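Local coordinates for protein taurocyamine kinase (Schistosoma mansoni, PDB 4WOD) that reversibly transfers the gamma-phosphate of ATP to the guanidino group of taurocyamine in a magnesium-dependent phosphagen kinase reaction, at residues S21-Y26 and L60-C65. The protein carries 4 engineered substitutions. Sequence-based numbering, arbitrary orientation.
Sequences SLTKKY and LLPRSC. With ARG (arginine), chain B.
The carboxylate oxygen OXT of the bound arginine is gripped by three donors: the backbone N of L61, NH1 of R63 (2.9 Å from OXT) and, more weakly, NH2 of R63. L60 N donates to the other carboxylate oxygen, ARG O, at 2.8 Å in a nearly straight bond (168°). These donors belong to a loop of the phosphagen kinase N-terminal domain, consistent with the guanidino-specificity loop of this family, which probably recognises the acidic end of the guanidino compound; E222 also bonds the ligand. The same L60 residue ties this loop to helix 22-26. Its carbonyl O, pointing away from the bound arginine, accepts L22 N over 2.9 Å in the carbonyl plane, using an N-H of the first turn that has no helical acceptor. S21 is the N-cap: OG accepts K24 N and also bonds N19, while CB of S21 rests near L60 O. L22 and L61 run side by side in the same direction, L22 CD1 meeting L61 CD2 at 3.7 Å, and the other methyl of L61, CD1, lies near the ligand N and CA, so one leucine bridges helix and ligand. T23 slides past P62 in the opposite sense: OG1, held beside the backbone N by chi1 -69°, sits 3.1 Å from P62 CD, while its hydrogen bond goes to N53 of helix 46-55. N53 also bonds L61 O, joining both segments to that helix. R63 folds back through a bend at chi2 (-68°), which brings its guanidinium to the carboxylate, and a face of the group lies against ARG CD. NH1 is steadied by P62 O, which it approaches from above the carbonyl plane at 3.1 Å.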
ATOM      1  N   SER A  21      13.542  12.571  -2.616  1.00 22.08           N
ATOM      2  CA  SER A  21      13.348  12.563  -4.067  1.00 22.87           C
ATOM      3  C   SER A  21      14.312  11.611  -4.746  1.00 20.79           C
ATOM      4  O   SER A  21      15.338  11.260  -4.172  1.00 20.07           O
ATOM      5  CB  SER A  21      13.514  13.979  -4.628  1.00 23.58           C
ATOM      6  OG  SER A  21      14.738  14.584  -4.211  1.00 18.37           O
ATOM      7  N   LEU A  22      14.003  11.198  -5.975  1.00 18.17           N
ATOM      8  CA  LEU A  22      14.992  10.478  -6.767  1.00 20.16           C
ATOM      9  C   LEU A  22      16.151  11.405  -7.123  1.00 20.68           C
ATOM     10  O   LEU A  22      17.251  10.935  -7.398  1.00 18.89           O
ATOM     11  CB  LEU A  22      14.380   9.899  -8.034  1.00 15.59           C
ATOM     12  CG  LEU A  22      13.303   8.833  -7.815  1.00 24.14           C
ATOM     13  CD1 LEU A  22      12.631   8.448  -9.133  1.00 23.31           C
ATOM     14  CD2 LEU A  22      13.903   7.594  -7.130  1.00 25.97           C
ATOM     15  N   THR A  23      15.904  12.714  -7.134  1.00 18.97           N
ATOM     16  CA  THR A  23      16.982  13.693  -7.350  1.00 15.97           C
ATOM     17  C   THR A  23      18.017  13.592  -6.252  1.00 18.63           C
ATOM     18  O   THR A  23      19.218  13.625  -6.496  1.00 20.60           O
ATOM     19  CB  THR A  23      16.450  15.137  -7.392  1.00 19.97           C
ATOM     20  OG1 THR A  23      15.670  15.315  -8.576  1.00 19.88           O
ATOM     21  CG2 THR A  23      17.601  16.137  -7.399  1.00 16.04           C
ATOM     22  N   LYS A  24      17.542  13.462  -5.027  1.00 15.86           N
ATOM     23  CA  LYS A  24      18.424  13.323  -3.882  1.00 18.86           C
ATOM     24  C   LYS A  24      19.204  12.008  -4.006  1.00 22.00           C
ATOM     25  O   LYS A  24      20.404  11.950  -3.739  1.00 22.33           O
ATOM     26  CB  LYS A  24      17.613  13.357  -2.592  1.00 18.54           C
ATOM     27  CG  LYS A  24      18.412  13.161  -1.324  1.00 21.32           C
ATOM     28  CD  LYS A  24      17.525  13.470  -0.149  1.00 18.95           C
ATOM     29  CE  LYS A  24      18.231  13.278   1.168  1.00 24.13           C
ATOM     30  NZ  LYS A  24      17.527  14.021   2.242  1.00 24.20           N
ATOM     31  N   LYS A  25      18.514  10.976  -4.476  1.00 19.79           N
ATOM     32  CA  LYS A  25      19.088   9.639  -4.567  1.00 19.26           C
ATOM     33  C   LYS A  25      20.242   9.582  -5.549  1.00 21.46           C
ATOM     34  O   LYS A  25      21.264   8.969  -5.269  1.00 23.92           O
ATOM     35  CB  LYS A  25      18.001   8.642  -4.958  1.00 20.68           C
ATOM     36  CG  LYS A  25      18.430   7.195  -4.958  1.00 22.34           C
ATOM     37  CD  LYS A  25      17.198   6.303  -4.973  1.00 27.88           C
ATOM     38  CE  LYS A  25      17.531   4.860  -5.279  1.00 30.15           C
ATOM     39  NZ  LYS A  25      16.261   4.078  -5.393  1.00 32.73           N
ATOM     40  N   TYR A  26      20.108  10.258  -6.684  1.00 18.48           N
ATOM     41  CA  TYR A  26      21.094  10.100  -7.739  1.00 19.93           C
ATOM     42  C   TYR A  26      22.010  11.305  -7.946  1.00 23.39           C
ATOM     43  O   TYR A  26      22.978  11.215  -8.713  1.00 23.91           O
ATOM     44  CB  TYR A  26      20.382   9.731  -9.044  1.00 22.51           C
ATOM     45  CG  TYR A  26      19.723   8.368  -8.952  1.00 22.45           C
ATOM     46  CD1 TYR A  26      20.494   7.202  -8.835  1.00 25.21           C
ATOM     47  CD2 TYR A  26      18.336   8.240  -8.960  1.00 20.95           C
ATOM     48  CE1 TYR A  26      19.895   5.957  -8.728  1.00 25.07           C
ATOM     49  CE2 TYR A  26      17.731   7.007  -8.865  1.00 23.56           C
ATOM     50  CZ  TYR A  26      18.516   5.861  -8.748  1.00 26.05           C
ATOM     51  OH  TYR A  26      17.908   4.634  -8.650  1.00 25.01           O
ATOM     52  N   LEU A  60       9.214  14.512  -6.312  1.00 20.65           N
ATOM     53  CA  LEU A  60       9.925  13.258  -6.530  1.00 20.79           C
ATOM     54  C   LEU A  60      11.031  13.330  -7.598  1.00 21.26           C
ATOM     55  O   LEU A  60      12.060  12.653  -7.502  1.00 20.57           O
ATOM     56  CB  LEU A  60       8.914  12.187  -6.930  1.00 25.55           C
ATOM     57  CG  LEU A  60       9.432  10.757  -6.946  1.00 25.23           C
ATOM     58  CD1 LEU A  60       9.886  10.393  -5.548  1.00 21.62           C
ATOM     59  CD2 LEU A  60       8.326   9.815  -7.424  1.00 31.18           C
ATOM     60  N   LEU A  61      10.795  14.144  -8.618  1.00 20.13           N
ATOM     61  CA  LEU A  61      11.618  14.170  -9.830  1.00 19.22           C
ATOM     62  C   LEU A  61      12.290  15.520 -10.086  1.00 18.40           C
ATOM     63  O   LEU A  61      11.811  16.546  -9.629  1.00 19.13           O
ATOM     64  CB  LEU A  61      10.753  13.806 -11.040  1.00 16.10           C
ATOM     65  CG  LEU A  61      10.218  12.374 -11.041  1.00 23.05           C
ATOM     66  CD1 LEU A  61       9.329  12.131 -12.244  1.00 23.27           C
ATOM     67  CD2 LEU A  61      11.357  11.376 -11.011  1.00 21.82           C
ATOM     68  N   PRO A  62      13.419  15.518 -10.818  1.00 18.82           N
ATOM     69  CA  PRO A  62      13.936  16.803 -11.300  1.00 16.94           C
ATOM     70  C   PRO A  62      13.049  17.309 -12.433  1.00 18.57           C
ATOM     71  O   PRO A  62      12.046  16.661 -12.768  1.00 17.30           O
ATOM     72  CB  PRO A  62      15.333  16.461 -11.830  1.00 16.71           C
ATOM     73  CG  PRO A  62      15.217  14.962 -12.233  1.00 19.94           C
ATOM     74  CD  PRO A  62      14.288  14.380 -11.174  1.00 18.06           C
ATOM     75  N   ARG A  63      13.424  18.419 -13.050  1.00 14.96           N
ATOM     76  CA  ARG A  63      12.813  18.758 -14.326  1.00 18.71           C
ATOM     77  C   ARG A  63      13.943  18.885 -15.330  1.00 18.41           C
ATOM     78  O   ARG A  63      15.050  18.425 -15.070  1.00 20.22           O
ATOM     79  CB  ARG A  63      11.959  20.033 -14.213  1.00 15.72           C
ATOM     80  CG  ARG A  63      10.807  19.916 -13.169  1.00 15.53           C
ATOM     81  CD  ARG A  63       9.700  18.901 -13.605  1.00 18.21           C
ATOM     82  NE  ARG A  63       8.529  18.857 -12.711  1.00 16.34           N
ATOM     83  CZ  ARG A  63       8.441  18.131 -11.603  1.00 19.45           C
ATOM     84  NH1 ARG A  63       9.460  17.374 -11.200  1.00 20.96           N
ATOM     85  NH2 ARG A  63       7.322  18.160 -10.879  1.00 22.53           N
ATOM     86  N   SER A  64      13.688  19.485 -16.482  1.00 18.29           N
ATOM     87  CA  SER A  64      14.752  19.614 -17.467  1.00 19.64           C
ATOM     88  C   SER A  64      14.843  21.045 -17.954  1.00 18.93           C
ATOM     89  O   SER A  64      13.835  21.655 -18.299  1.00 16.00           O
ATOM     90  CB  SER A  64      14.537  18.646 -18.639  1.00 16.69           C
ATOM     91  OG  SER A  64      13.199  18.676 -19.095  1.00 16.20           O
ATOM     92  N   CYS A  65      16.066  21.565 -17.958  1.00 15.03           N
ATOM     93  CA  CYS A  65      16.346  22.913 -18.430  1.00 18.78           C
ATOM     94  C   CYS A  65      15.969  23.100 -19.901  1.00 18.13           C
ATOM     95  O   CYS A  65      15.581  24.190 -20.320  1.00 17.95           O
ATOM     96  CB  CYS A  65      17.828  23.233 -18.212  1.00 20.19           C
ATOM     97  SG  CYS A  65      19.034  22.076 -18.955  1.00 17.96           S
TER
HETATM   98  N   ARG B 801       6.388  12.710 -10.072  1.00 28.73           N
HETATM   99  CA  ARG B 801       6.636  14.121 -10.188  1.00 33.12           C
HETATM  100  C   ARG B 801       7.309  14.816  -9.020  1.00 26.41           C
HETATM  101  O   ARG B 801       6.883  14.642  -7.852  1.00 23.55           O
HETATM  102  CB  ARG B 801       5.402  14.839 -10.594  1.00 40.46           C
HETATM  103  CG  ARG B 801       5.170  14.775 -12.065  1.00 35.81           C
HETATM  104  CD  ARG B 801       5.352  16.158 -12.576  1.00 36.02           C
HETATM  105  NE  ARG B 801       5.132  16.194 -13.991  1.00 35.69           N
HETATM  106  CZ  ARG B 801       4.364  17.073 -14.571  1.00 34.97           C
HETATM  107  NH1 ARG B 801       4.209  17.055 -15.861  1.00 37.48           N
HETATM  108  NH2 ARG B 801       3.733  17.952 -13.843  1.00 40.28           N
HETATM  109  OXT ARG B 801       8.272  15.482  -9.427  1.00 22.89           O